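PDB 2FUJ: thioesterase from Xanthomonas campestris pv. campestris, which is a putative acyl-CoA thioesterase of the hotdog-fold superfamily that probably hydrolyses fatty acyl-CoA and assembles as a tetramer. Local coordinates for residues 39-44 against 80-85; 64-69 against 94-99; 76-81 against 106-111. All blocks are in the same frame, centred on the assembly; numbering follows the deposited sequence.

Contact 1 (39-44 against 80-85); sequences EARVRW and VELFVE
Ala40 meets the strand with its single methyl: CB lies 3.6 Å from Val80 CG1 and 3.8 Å from Leu82 CD1, between the two branched side chains. Val80 brings CG1 there because that methyl stands anti to the backbone N (chi1 -175°). Leu82 extends CD1 to the helix backbone as well, 3.8 Å from Arg41 N, and on to the aliphatic start of the arginine side chain, 4.0 Å from Arg41 CG; the two side chains cross at about a right angle. With only a methyl at Ala40, the axes of 39-44 and 80-84 approach to 9.2 Å at a crossing angle of -70°.

Further out, Leu82 also packs on Ile94 and His96 of the adjoining strand, while Val80 leans on Ile15. Away from the strand, Arg43 NE gives a nearly straight hydrogen bond, 2.7 Å long, to Glu39 OE2, entering on the anti lone pair of the carboxylate as part of a salt bridge between residues one helical turn apart. That pair is pinned from the second subunit: its Trp74 NE1 bonds Glu39 OE2, and its Asp77 pairs with Arg43 NH2.

The side chains of the helix thus meet the strand by apolar packing, while the Glu39-Arg43 pair is held at the interface with the second subunit.

Contact 2 (64-69 against 94-99); sequences TNVNYK and IGHRIL
The imidazole of His96 is the flat group that reaches strand 58-68. At its edge, near the ring plane, sits the backbone oxygen of Asn65, 3.9 Å from His96 CE1; Val66 CG2 comes to the same carbon obliquely, 4.3 Å away. Both approaches are loose, as expected when strand 107-116 runs between the two segments: the backbones stay far apart, with Val66 and His96 CA atoms separated by 8.8 Å. The ring spans this gap because CG of His96 stands between the backbone N and the carbonyl carbon (chi1 71°) and the ring plane is turned almost perpendicular to the CA-CB-CG plane (chi2 -94°). Its NE2 is hydrogen-bonded to Ser109 OG on the intervening strand, which holds the imidazole in place, and the same hydroxyl has a weak hydrogen bond with Asn67 O.

Two other flat groups are covered by their own segments. One face of the Tyr68 ring has Val66 C above it, offset toward the rim. The Arg97 guanidinium carries Leu99 CD2 over the centre of one face, 4.0 Å above the plane, and its NE makes a salt bridge with Glu81.

Leu37 of helix 30-47 packs on Val66, His96 and Ile98 alike, so the helix lies against this side of the sheet, while Leu82 of strand 78-87 touches His96. Strand 58-68 is the outermost strand on its side within the chain, but residues 64-67 pair antiparallel with a strand of the third subunit. Tyr68 OH and Thr64 OG1 are hydrogen-bonded reciprocally across that interface, and the sheet continues from one subunit into the next.

Contact 3 (76-81 against 106-111); sequences NDILVE and VLYSDG
Tyr108 spans the distance to Asn76 and Ile78, and the residues around it set up that reach. Val106, two places earlier, lays CG1 on one face of the tyrosine ring, 3.8 Å above its plane and offset toward the rim. At Tyr108 itself CG is anti to the carbonyl carbon (chi1 -67°), which sends the ring across toward the opposing segment. Ile78 CG2 comes to it obliquely, 4.1 Å from Tyr108 CE1, and the two side chains cross at about a right angle. The phenol end continues to Asn76, whose CB is 4.0 Å from Tyr108 OH. A water joins the polar groups: it donates to Tyr108 OH at 2.8 Å and accepts from Asn76 ND2 at 2.9 Å. The same hydroxyl is hydrogen-bonded to Asp100 OD1, and Asn76 OD1 to Lys102 NZ, so both polar ends are also anchored to partners beyond the water.

Ser109 comes next, as the second residue of a bulge, and Asp110 then bonds Asn67 through OD1.

Tyr108 and Ser109 both face Ile98, and this is a classic beta bulge in strand 107-116. With strand 91-100 lying between the two segments, the tyrosine packs over one neighbour to reach the next strand but one of the antiparallel hotdog sheet.

Overall arrangement
All three contacts belong to the hotdog unit, in which helix 30-47 packs on an antiparallel sheet ordered 9-15, 78-87, 91-100, 107-116, 58-68. Contact 1 joins helix to sheet; contacts 2 and 3 each bridge across an intervening strand, and their centres are about 8 Å apart. Contact 1 lies about 11 Å from contact 2 and 12 Å from contact 3, centre to centre, and shares Val80 and Glu81 with the latter. Along the chain the segments of contact 2 alternate with those of both others. A probable backbone hydrogen bond between Phe83 O and Gly95 N ties strand 78-87 to 91-100. Different subunits meet the helix and the outer strand, consistent with the tetrameric assembly.

Contact 1 (39-44 against 80-85)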
ATOM      1  N   GLU A  39       2.520 -12.095   5.039  1.00 12.80           N
ATOM      2  CA  GLU A  39       3.685 -12.605   4.318  1.00 13.19           C
ATOM      3  C   GLU A  39       4.269 -13.823   5.030  1.00 14.62           C
ATOM      4  O   GLU A  39       4.600 -14.822   4.399  1.00 14.66           O
ATOM      5  CB  GLU A  39       4.757 -11.520   4.192  1.00 15.41           C
ATOM      6  CG  GLU A  39       5.887 -11.853   3.206  1.00 15.58           C
ATOM      7  CD  GLU A  39       5.393 -12.076   1.783  1.00 16.95           C
ATOM      8  OE1 GLU A  39       4.315 -11.550   1.431  1.00 16.34           O
ATOM      9  OE2 GLU A  39       6.093 -12.770   1.008  1.00 16.75           O
ATOM     10  N   ALA A  40       4.389 -13.738   6.350  1.00 13.76           N
ATOM     11  CA  ALA A  40       4.930 -14.851   7.124  1.00 15.04           C
ATOM     12  C   ALA A  40       4.078 -16.105   6.940  1.00 16.13           C
ATOM     13  O   ALA A  40       4.609 -17.194   6.755  1.00 17.19           O
ATOM     14  CB  ALA A  40       5.011 -14.479   8.610  1.00 14.62           C
ATOM     15  N   ARG A  41       2.757 -15.957   6.973  1.00 15.90           N
ATOM     16  CA  ARG A  41       1.886 -17.120   6.801  1.00 18.72           C
ATOM     17  C   ARG A  41       2.040 -17.811   5.446  1.00 21.95           C
ATOM     18  O   ARG A  41       2.102 -19.045   5.371  1.00 22.79           O
ATOM     19  CB  ARG A  41       0.418 -16.739   6.994  1.00 18.63           C
ATOM     20  CG  ARG A  41       0.053 -16.312   8.396  1.00 19.68           C
ATOM     21  CD  ARG A  41      -1.446 -16.464   8.630  1.00 20.38           C
ATOM     22  NE  ARG A  41      -2.225 -15.735   7.636  1.00 20.99           N
ATOM     23  CZ  ARG A  41      -2.413 -14.418   7.649  1.00 18.28           C
ATOM     24  NH1 ARG A  41      -1.883 -13.674   8.611  1.00 14.75           N
ATOM     25  NH2 ARG A  41      -3.131 -13.845   6.692  1.00 16.41           N
ATOM     26  N   VAL A  42       2.092 -17.028   4.372  1.00 22.21           N
ATOM     27  CA  VAL A  42       2.224 -17.607   3.036  1.00 23.86           C
ATOM     28  C   VAL A  42       3.645 -18.080   2.711  1.00 25.42           C
ATOM     29  O   VAL A  42       3.833 -19.051   1.969  1.00 26.35           O
ATOM     30  CB  VAL A  42       1.725 -16.611   1.945  1.00 22.94           C
ATOM     31  CG1 VAL A  42       0.297 -16.183   2.259  1.00 22.70           C
ATOM     32  CG2 VAL A  42       2.631 -15.397   1.872  1.00 22.55           C
ATOM     33  N   ARG A  43       4.649 -17.402   3.254  1.00 26.68           N
ATOM     34  CA  ARG A  43       6.032 -17.811   3.023  1.00 28.48           C
ATOM     35  C   ARG A  43       6.210 -19.139   3.750  1.00 31.15           C
ATOM     36  O   ARG A  43       7.033 -19.971   3.363  1.00 31.90           O
ATOM     37  CB  ARG A  43       7.003 -16.768   3.583  1.00 28.65           C
ATOM     38  CG  ARG A  43       7.126 -15.504   2.736  1.00 27.83           C
ATOM     39  CD  ARG A  43       8.076 -15.698   1.565  1.00 30.77           C
ATOM     40  NE  ARG A  43       8.136 -14.528   0.687  1.00 31.34           N
ATOM     41  CZ  ARG A  43       9.046 -14.352  -0.266  1.00 31.01           C
ATOM     42  NH1 ARG A  43       9.980 -15.272  -0.462  1.00 31.09           N
ATOM     43  NH2 ARG A  43       9.022 -13.259  -1.027  1.00 31.54           N
ATOM     44  N   TRP A  44       5.406 -19.324   4.795  1.00 32.82           N
ATOM     45  CA  TRP A  44       5.422 -20.533   5.612  1.00 34.59           C
ATOM     46  C   TRP A  44       4.821 -21.704   4.855  1.00 35.77           C
ATOM     47  O   TRP A  44       5.411 -22.783   4.800  1.00 36.40           O
ATOM     48  CB  TRP A  44       4.637 -20.304   6.909  1.00 34.61           C
ATOM     49  CG  TRP A  44       4.346 -21.561   7.684  1.00 35.02           C
ATOM     50  CD1 TRP A  44       5.249 -22.510   8.082  1.00 34.95           C
ATOM     51  CD2 TRP A  44       3.063 -22.008   8.150  1.00 34.23           C
ATOM     52  NE1 TRP A  44       4.608 -23.518   8.765  1.00 35.26           N
ATOM     53  CE2 TRP A  44       3.268 -23.238   8.820  1.00 35.03           C
ATOM     54  CE3 TRP A  44       1.761 -21.492   8.062  1.00 34.54           C
ATOM     55  CZ2 TRP A  44       2.216 -23.962   9.401  1.00 34.34           C
ATOM     56  CZ3 TRP A  44       0.713 -22.210   8.637  1.00 34.80           C
ATOM     57  CH2 TRP A  44       0.951 -23.436   9.299  1.00 35.37           C
ATOM     58  N   VAL A  80       9.368 -12.541  12.031  1.00 13.07           N
ATOM     59  CA  VAL A  80       8.005 -12.857  12.424  1.00 13.61           C
ATOM     60  C   VAL A  80       7.886 -14.297  12.865  1.00 13.39           C
ATOM     61  O   VAL A  80       8.032 -15.225  12.080  1.00 13.86           O
ATOM     62  CB  VAL A  80       7.012 -12.584  11.289  1.00 15.23           C
ATOM     63  CG1 VAL A  80       5.588 -12.798  11.784  1.00 15.50           C
ATOM     64  CG2 VAL A  80       7.180 -11.172  10.806  1.00 12.25           C
ATOM     65  N   GLU A  81       7.615 -14.448  14.150  1.00 14.98           N
ATOM     66  CA  GLU A  81       7.472 -15.736  14.787  1.00 15.78           C
ATOM     67  C   GLU A  81       5.996 -16.097  14.871  1.00 14.87           C
ATOM     68  O   GLU A  81       5.200 -15.349  15.429  1.00 16.65           O
ATOM     69  CB  GLU A  81       8.087 -15.647  16.179  1.00 18.83           C
ATOM     70  CG  GLU A  81       8.018 -16.896  17.006  1.00 26.20           C
ATOM     71  CD  GLU A  81       8.772 -16.725  18.308  1.00 29.54           C
ATOM     72  OE1 GLU A  81      10.023 -16.742  18.283  1.00 31.72           O
ATOM     73  OE2 GLU A  81       8.113 -16.549  19.352  1.00 32.88           O
ATOM     74  N   LEU A  82       5.644 -17.245  14.305  1.00 13.91           N
ATOM     75  CA  LEU A  82       4.268 -17.720  14.316  1.00 14.86           C
ATOM     76  C   LEU A  82       4.172 -19.027  15.101  1.00 16.35           C
ATOM     77  O   LEU A  82       5.026 -19.896  14.979  1.00 15.59           O
ATOM     78  CB  LEU A  82       3.785 -17.964  12.888  1.00 15.01           C
ATOM     79  CG  LEU A  82       3.806 -16.772  11.937  1.00 15.12           C
ATOM     80  CD1 LEU A  82       3.288 -17.205  10.576  1.00 15.92           C
ATOM     81  CD2 LEU A  82       2.947 -15.647  12.502  1.00 13.40           C
ATOM     82  N   PHE A  83       3.130 -19.161  15.913  1.00 15.40           N
ATOM     83  CA  PHE A  83       2.942 -20.390  16.682  1.00 17.51           C
ATOM     84  C   PHE A  83       1.455 -20.685  16.853  1.00 17.91           C
ATOM     85  O   PHE A  83       0.613 -19.820  16.616  1.00 16.97           O
ATOM     86  CB  PHE A  83       3.617 -20.287  18.054  1.00 19.00           C
ATOM     87  CG  PHE A  83       3.223 -19.070  18.837  1.00 20.79           C
ATOM     88  CD1 PHE A  83       3.736 -17.821  18.516  1.00 24.52           C
ATOM     89  CD2 PHE A  83       2.319 -19.169  19.885  1.00 23.33           C
ATOM     90  CE1 PHE A  83       3.348 -16.681  19.232  1.00 24.20           C
ATOM     91  CE2 PHE A  83       1.930 -18.038  20.603  1.00 23.57           C
ATOM     92  CZ  PHE A  83       2.447 -16.792  20.270  1.00 24.18           C
ATOM     93  N   VAL A  84       1.137 -21.910  17.252  1.00 17.47           N
ATOM     94  CA  VAL A  84      -0.256 -22.299  17.445  1.00 18.44           C
ATOM     95  C   VAL A  84      -0.722 -21.917  18.846  1.00 20.48           C
ATOM     96  O   VAL A  84      -0.246 -22.461  19.843  1.00 20.95           O
ATOM     97  CB  VAL A  84      -0.451 -23.820  17.248  1.00 20.36           C
ATOM     98  CG1 VAL A  84      -1.918 -24.197  17.468  1.00 18.86           C
ATOM     99  CG2 VAL A  84      -0.009 -24.219  15.854  1.00 21.73           C
ATOM    100  N   GLU A  85      -1.647 -20.968  18.913  1.00 18.89           N
ATOM    101  CA  GLU A  85      -2.185 -20.527  20.183  1.00 21.87           C
ATOM    102  C   GLU A  85      -3.394 -21.380  20.530  1.00 21.38           C
ATOM    103  O   GLU A  85      -3.572 -21.786  21.677  1.00 21.21           O
ATOM    104  CB  GLU A  85      -2.608 -19.063  20.115  1.00 24.60           C
ATOM    105  CG  GLU A  85      -3.102 -18.511  21.443  1.00 29.02           C
ATOM    106  CD  GLU A  85      -3.673 -17.115  21.320  1.00 32.00           C
ATOM    107  OE1 GLU A  85      -2.953 -16.206  20.835  1.00 33.39           O
ATOM    108  OE2 GLU A  85      -4.853 -16.926  21.705  1.00 34.39           O
TER

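Contact 2 (64-69 against 94-99)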
ATOM      1  N   THR A  64      -8.032 -10.514  12.906  1.00 13.88           N
ATOM      2  CA  THR A  64      -6.644 -10.133  13.141  1.00 14.29           C
ATOM      3  C   THR A  64      -6.657  -9.301  14.416  1.00 14.87           C
ATOM      4  O   THR A  64      -7.350  -8.286  14.503  1.00 15.10           O
ATOM      5  CB  THR A  64      -6.029  -9.299  11.987  1.00 13.78           C
ATOM      6  OG1 THR A  64      -6.878  -8.189  11.669  1.00 13.52           O
ATOM      7  CG2 THR A  64      -5.822 -10.171  10.762  1.00 14.91           C
ATOM      8  N   ASN A  65      -5.906  -9.756  15.412  1.00 13.47           N
ATOM      9  CA  ASN A  65      -5.827  -9.087  16.699  1.00 14.49           C
ATOM     10  C   ASN A  65      -4.362  -8.769  16.923  1.00 14.83           C
ATOM     11  O   ASN A  65      -3.590  -9.617  17.360  1.00 15.59           O
ATOM     12  CB  ASN A  65      -6.366 -10.019  17.784  1.00 17.35           C
ATOM     13  CG  ASN A  65      -7.756 -10.541  17.459  1.00 18.43           C
ATOM     14  OD1 ASN A  65      -7.949 -11.737  17.258  1.00 21.46           O
ATOM     15  ND2 ASN A  65      -8.725  -9.642  17.393  1.00 17.15           N
ATOM     16  N   VAL A  66      -4.000  -7.530  16.612  1.00 13.76           N
ATOM     17  CA  VAL A  66      -2.621  -7.070  16.689  1.00 12.16           C
ATOM     18  C   VAL A  66      -2.370  -6.004  17.745  1.00 12.81           C
ATOM     19  O   VAL A  66      -3.014  -4.951  17.747  1.00 13.52           O
ATOM     20  CB  VAL A  66      -2.197  -6.534  15.296  1.00 13.09           C
ATOM     21  CG1 VAL A  66      -0.724  -6.151  15.275  1.00 14.80           C
ATOM     22  CG2 VAL A  66      -2.496  -7.583  14.242  1.00 12.68           C
ATOM     23  N   ASN A  67      -1.428  -6.282  18.646  1.00 12.21           N
ATOM     24  CA  ASN A  67      -1.051  -5.336  19.693  1.00 12.88           C
ATOM     25  C   ASN A  67       0.250  -4.662  19.280  1.00 12.82           C
ATOM     26  O   ASN A  67       1.203  -5.331  18.889  1.00 14.62           O
ATOM     27  CB  ASN A  67      -0.818  -6.042  21.032  1.00 13.46           C
ATOM     28  CG  ASN A  67      -2.009  -6.865  21.476  1.00 15.19           C
ATOM     29  OD1 ASN A  67      -3.134  -6.380  21.516  1.00 16.50           O
ATOM     30  ND2 ASN A  67      -1.762  -8.118  21.817  1.00 15.66           N
ATOM     31  N   TYR A  68       0.283  -3.338  19.385  1.00 12.97           N
ATOM     32  CA  TYR A  68       1.460  -2.558  19.021  1.00 14.09           C
ATOM     33  C   TYR A  68       2.211  -2.195  20.294  1.00 15.86           C
ATOM     34  O   TYR A  68       1.760  -1.366  21.075  1.00 14.48           O
ATOM     35  CB  TYR A  68       0.996  -1.322  18.256  1.00 15.07           C
ATOM     36  CG  TYR A  68       0.135  -1.697  17.066  1.00 14.55           C
ATOM     37  CD1 TYR A  68       0.708  -2.140  15.875  1.00 14.81           C
ATOM     38  CD2 TYR A  68      -1.255  -1.680  17.155  1.00 15.44           C
ATOM     39  CE1 TYR A  68      -0.072  -2.559  14.811  1.00 15.30           C
ATOM     40  CE2 TYR A  68      -2.048  -2.101  16.093  1.00 15.80           C
ATOM     41  CZ  TYR A  68      -1.452  -2.539  14.922  1.00 15.02           C
ATOM     42  OH  TYR A  68      -2.229  -2.956  13.865  1.00 14.17           O
ATOM     43  N   LYS A  69       3.363  -2.834  20.488  1.00 16.61           N
ATOM     44  CA  LYS A  69       4.184  -2.645  21.681  1.00 20.26           C
ATOM     45  C   LYS A  69       5.168  -1.490  21.677  1.00 20.54           C
ATOM     46  O   LYS A  69       5.307  -0.777  22.677  1.00 20.65           O
ATOM     47  CB  LYS A  69       4.942  -3.932  21.983  1.00 23.10           C
ATOM     48  CG  LYS A  69       4.287  -4.788  23.023  1.00 30.45           C
ATOM     49  CD  LYS A  69       2.918  -5.229  22.583  1.00 30.55           C
ATOM     50  CE  LYS A  69       2.319  -6.161  23.604  1.00 34.25           C
ATOM     51  NZ  LYS A  69       2.035  -5.496  24.914  1.00 35.27           N
ATOM     52  N   ILE A  94      -3.463 -18.512  15.178  1.00 14.38           N
ATOM     53  CA  ILE A  94      -2.027 -18.375  15.085  1.00 14.66           C
ATOM     54  C   ILE A  94      -1.528 -17.159  15.851  1.00 12.86           C
ATOM     55  O   ILE A  94      -1.806 -16.020  15.480  1.00 14.26           O
ATOM     56  CB  ILE A  94      -1.603 -18.268  13.606  1.00 14.19           C
ATOM     57  CG1 ILE A  94      -2.026 -19.534  12.863  1.00 17.18           C
ATOM     58  CG2 ILE A  94      -0.095 -18.052  13.501  1.00 14.17           C
ATOM     59  CD1 ILE A  94      -3.495 -19.581  12.459  1.00 24.51           C
ATOM     60  N   GLY A  95      -0.786 -17.420  16.925  1.00 12.33           N
ATOM     61  CA  GLY A  95      -0.225 -16.348  17.722  1.00 12.92           C
ATOM     62  C   GLY A  95       1.043 -15.869  17.041  1.00 12.88           C
ATOM     63  O   GLY A  95       1.645 -16.611  16.262  1.00 12.63           O
ATOM     64  N   HIS A  96       1.459 -14.641  17.328  1.00 13.27           N
ATOM     65  CA  HIS A  96       2.658 -14.111  16.698  1.00 13.67           C
ATOM     66  C   HIS A  96       3.454 -13.189  17.598  1.00 12.88           C
ATOM     67  O   HIS A  96       2.955 -12.667  18.584  1.00 13.69           O
ATOM     68  CB  HIS A  96       2.295 -13.319  15.433  1.00 11.27           C
ATOM     69  CG  HIS A  96       1.606 -12.014  15.710  1.00 11.94           C
ATOM     70  ND1 HIS A  96       0.234 -11.883  15.738  1.00 13.26           N
ATOM     71  CD2 HIS A  96       2.103 -10.785  15.987  1.00 12.52           C
ATOM     72  CE1 HIS A  96      -0.084 -10.633  16.022  1.00 13.55           C
ATOM     73  NE2 HIS A  96       1.031  -9.946  16.178  1.00 14.84           N
ATOM     74  N   ARG A  97       4.710 -12.993  17.220  1.00 14.17           N
ATOM     75  CA  ARG A  97       5.608 -12.087  17.907  1.00 13.18           C
ATOM     76  C   ARG A  97       6.461 -11.510  16.789  1.00 13.57           C
ATOM     77  O   ARG A  97       7.137 -12.253  16.088  1.00 14.83           O
ATOM     78  CB  ARG A  97       6.511 -12.824  18.899  1.00 15.02           C
ATOM     79  CG  ARG A  97       5.786 -13.451  20.071  1.00 18.92           C
ATOM     80  CD  ARG A  97       6.758 -13.663  21.236  1.00 21.84           C
ATOM     81  NE  ARG A  97       7.974 -14.326  20.781  1.00 26.88           N
ATOM     82  CZ  ARG A  97       9.168 -14.215  21.361  1.00 29.39           C
ATOM     83  NH1 ARG A  97       9.332 -13.462  22.440  1.00 32.47           N
ATOM     84  NH2 ARG A  97      10.205 -14.855  20.847  1.00 31.02           N
ATOM     85  N   ILE A  98       6.392 -10.201  16.597  1.00 12.56           N
ATOM     86  CA  ILE A  98       7.196  -9.552  15.572  1.00 12.29           C
ATOM     87  C   ILE A  98       8.392  -8.957  16.310  1.00 12.74           C
ATOM     88  O   ILE A  98       8.255  -8.033  17.106  1.00 12.84           O
ATOM     89  CB  ILE A  98       6.386  -8.468  14.839  1.00 12.90           C
ATOM     90  CG1 ILE A  98       5.235  -9.135  14.072  1.00 14.99           C
ATOM     91  CG2 ILE A  98       7.290  -7.689  13.887  1.00 12.45           C
ATOM     92  CD1 ILE A  98       4.153  -8.177  13.576  1.00 16.22           C
ATOM     93  N   LEU A  99       9.570  -9.521  16.053  1.00 12.08           N
ATOM     94  CA  LEU A  99      10.789  -9.085  16.728  1.00 12.86           C
ATOM     95  C   LEU A  99      11.779  -8.405  15.801  1.00 12.68           C
ATOM     96  O   LEU A  99      11.681  -8.501  14.586  1.00 12.81           O
ATOM     97  CB  LEU A  99      11.481 -10.296  17.364  1.00 13.59           C
ATOM     98  CG  LEU A  99      10.555 -11.294  18.061  1.00 17.01           C
ATOM     99  CD1 LEU A  99      11.236 -12.649  18.155  1.00 16.46           C
ATOM    100  CD2 LEU A  99      10.156 -10.760  19.426  1.00 17.92           C
TER

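Contact 3 (76-81 against 106-111)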
ATOM      1  N   ASN A  76      15.207  -1.088  10.087  1.00 14.89           N
ATOM      2  CA  ASN A  76      15.288  -2.286  10.916  1.00 14.77           C
ATOM      3  C   ASN A  76      14.359  -3.402  10.440  1.00 15.38           C
ATOM      4  O   ASN A  76      13.140  -3.307  10.569  1.00 16.06           O
ATOM      5  CB  ASN A  76      14.997  -1.927  12.376  1.00 15.20           C
ATOM      6  CG  ASN A  76      15.956  -0.882  12.904  1.00 17.19           C
ATOM      7  OD1 ASN A  76      17.173  -1.017  12.765  1.00 19.81           O
ATOM      8  ND2 ASN A  76      15.418   0.169  13.504  1.00 15.28           N
ATOM      9  N   ASP A  77      14.951  -4.453   9.876  1.00 15.56           N
ATOM     10  CA  ASP A  77      14.195  -5.599   9.386  1.00 14.97           C
ATOM     11  C   ASP A  77      13.725  -6.426  10.579  1.00 15.19           C
ATOM     12  O   ASP A  77      14.330  -6.378  11.647  1.00 16.47           O
ATOM     13  CB  ASP A  77      15.055  -6.439   8.441  1.00 15.73           C
ATOM     14  CG  ASP A  77      15.528  -5.647   7.238  1.00 19.43           C
ATOM     15  OD1 ASP A  77      14.714  -4.872   6.686  1.00 18.40           O
ATOM     16  OD2 ASP A  77      16.705  -5.802   6.842  1.00 18.93           O
ATOM     17  N   ILE A  78      12.659  -7.193  10.381  1.00 13.40           N
ATOM     18  CA  ILE A  78      12.051  -7.957  11.463  1.00 13.08           C
ATOM     19  C   ILE A  78      12.069  -9.466  11.308  1.00 12.86           C
ATOM     20  O   ILE A  78      12.428  -9.999  10.269  1.00 14.34           O
ATOM     21  CB  ILE A  78      10.584  -7.540  11.613  1.00 13.99           C
ATOM     22  CG1 ILE A  78       9.862  -7.804  10.283  1.00 15.72           C
ATOM     23  CG2 ILE A  78      10.503  -6.074  11.987  1.00 13.38           C
ATOM     24  CD1 ILE A  78      10.016  -6.775   9.158  1.00 23.45           C
ATOM     25  N   LEU A  79      11.662 -10.140  12.375  1.00 13.09           N
ATOM     26  CA  LEU A  79      11.566 -11.585  12.395  1.00 13.37           C
ATOM     27  C   LEU A  79      10.161 -11.893  12.874  1.00 13.86           C
ATOM     28  O   LEU A  79       9.789 -11.535  13.997  1.00 15.90           O
ATOM     29  CB  LEU A  79      12.580 -12.182  13.368  1.00 14.27           C
ATOM     30  CG  LEU A  79      12.474 -13.697  13.479  1.00 17.41           C
ATOM     31  CD1 LEU A  79      12.851 -14.330  12.147  1.00 18.92           C
ATOM     32  CD2 LEU A  79      13.382 -14.182  14.577  1.00 19.94           C
ATOM     33  N   VAL A  80       9.368 -12.541  12.031  1.00 13.07           N
ATOM     34  CA  VAL A  80       8.005 -12.857  12.424  1.00 13.61           C
ATOM     35  C   VAL A  80       7.886 -14.297  12.865  1.00 13.39           C
ATOM     36  O   VAL A  80       8.032 -15.225  12.080  1.00 13.86           O
ATOM     37  CB  VAL A  80       7.012 -12.584  11.289  1.00 15.23           C
ATOM     38  CG1 VAL A  80       5.588 -12.798  11.784  1.00 15.50           C
ATOM     39  CG2 VAL A  80       7.180 -11.172  10.806  1.00 12.25           C
ATOM     40  N   GLU A  81       7.615 -14.448  14.150  1.00 14.98           N
ATOM     41  CA  GLU A  81       7.472 -15.736  14.787  1.00 15.78           C
ATOM     42  C   GLU A  81       5.996 -16.097  14.871  1.00 14.87           C
ATOM     43  O   GLU A  81       5.200 -15.349  15.429  1.00 16.65           O
ATOM     44  CB  GLU A  81       8.087 -15.647  16.179  1.00 18.83           C
ATOM     45  CG  GLU A  81       8.018 -16.896  17.006  1.00 26.20           C
ATOM     46  CD  GLU A  81       8.772 -16.725  18.308  1.00 29.54           C
ATOM     47  OE1 GLU A  81      10.023 -16.742  18.283  1.00 31.72           O
ATOM     48  OE2 GLU A  81       8.113 -16.549  19.352  1.00 32.88           O
ATOM     49  N   VAL A 106      13.816  -7.344  21.338  1.00 15.90           N
ATOM     50  CA  VAL A 106      12.987  -6.177  21.038  1.00 14.48           C
ATOM     51  C   VAL A 106      11.684  -6.670  20.417  1.00 15.21           C
ATOM     52  O   VAL A 106      11.677  -7.225  19.321  1.00 15.25           O
ATOM     53  CB  VAL A 106      13.690  -5.215  20.057  1.00 14.83           C
ATOM     54  CG1 VAL A 106      12.709  -4.181  19.563  1.00 15.26           C
ATOM     55  CG2 VAL A 106      14.873  -4.543  20.736  1.00 15.18           C
ATOM     56  N   LEU A 107      10.585  -6.474  21.138  1.00 13.82           N
ATOM     57  CA  LEU A 107       9.273  -6.914  20.689  1.00 15.12           C
ATOM     58  C   LEU A 107       8.440  -5.755  20.156  1.00 13.59           C
ATOM     59  O   LEU A 107       8.062  -4.859  20.903  1.00 14.38           O
ATOM     60  CB  LEU A 107       8.534  -7.592  21.851  1.00 15.60           C
ATOM     61  CG  LEU A 107       7.086  -8.046  21.646  1.00 17.48           C
ATOM     62  CD1 LEU A 107       7.029  -9.176  20.632  1.00 13.68           C
ATOM     63  CD2 LEU A 107       6.507  -8.507  22.980  1.00 17.30           C
ATOM     64  N   TYR A 108       8.146  -5.786  18.861  1.00 11.32           N
ATOM     65  CA  TYR A 108       7.359  -4.732  18.248  1.00 11.54           C
ATOM     66  C   TYR A 108       5.875  -5.006  18.364  1.00 10.55           C
ATOM     67  O   TYR A 108       5.075  -4.083  18.449  1.00 11.31           O
ATOM     68  CB  TYR A 108       7.717  -4.586  16.771  1.00 10.87           C
ATOM     69  CG  TYR A 108       9.117  -4.076  16.532  1.00 10.68           C
ATOM     70  CD1 TYR A 108      10.068  -4.873  15.901  1.00 12.89           C
ATOM     71  CD2 TYR A 108       9.480  -2.791  16.912  1.00 12.57           C
ATOM     72  CE1 TYR A 108      11.347  -4.398  15.648  1.00 13.27           C
ATOM     73  CE2 TYR A 108      10.759  -2.307  16.668  1.00 13.15           C
ATOM     74  CZ  TYR A 108      11.686  -3.115  16.034  1.00 12.10           C
ATOM     75  OH  TYR A 108      12.948  -2.638  15.768  1.00 15.19           O
ATOM     76  N   SER A 109       5.505  -6.280  18.369  1.00 12.97           N
ATOM     77  CA  SER A 109       4.095  -6.633  18.437  1.00 13.24           C
ATOM     78  C   SER A 109       3.815  -8.102  18.685  1.00 14.25           C
ATOM     79  O   SER A 109       4.610  -8.978  18.333  1.00 14.19           O
ATOM     80  CB  SER A 109       3.406  -6.207  17.132  1.00 14.98           C
ATOM     81  OG  SER A 109       2.244  -6.978  16.846  1.00 16.35           O
ATOM     82  N   ASP A 110       2.680  -8.356  19.325  1.00 13.11           N
ATOM     83  CA  ASP A 110       2.217  -9.714  19.562  1.00 13.88           C
ATOM     84  C   ASP A 110       0.714  -9.703  19.338  1.00 14.24           C
ATOM     85  O   ASP A 110       0.149  -8.675  18.975  1.00 15.94           O
ATOM     86  CB  ASP A 110       2.563 -10.237  20.972  1.00 15.68           C
ATOM     87  CG  ASP A 110       2.125  -9.308  22.092  1.00 18.86           C
ATOM     88  OD1 ASP A 110       1.123  -8.576  21.951  1.00 17.99           O
ATOM     89  OD2 ASP A 110       2.792  -9.336  23.152  1.00 20.92           O
ATOM     90  N   GLY A 111       0.077 -10.846  19.544  1.00 12.96           N
ATOM     91  CA  GLY A 111      -1.350 -10.959  19.319  1.00 14.30           C
ATOM     92  C   GLY A 111      -1.569 -12.223  18.511  1.00 12.34           C
ATOM     93  O   GLY A 111      -0.769 -13.153  18.590  1.00 11.53           O
TER
HETATM   94  O   HOH W   1      12.787  -0.011  14.739  1.00 14.66           O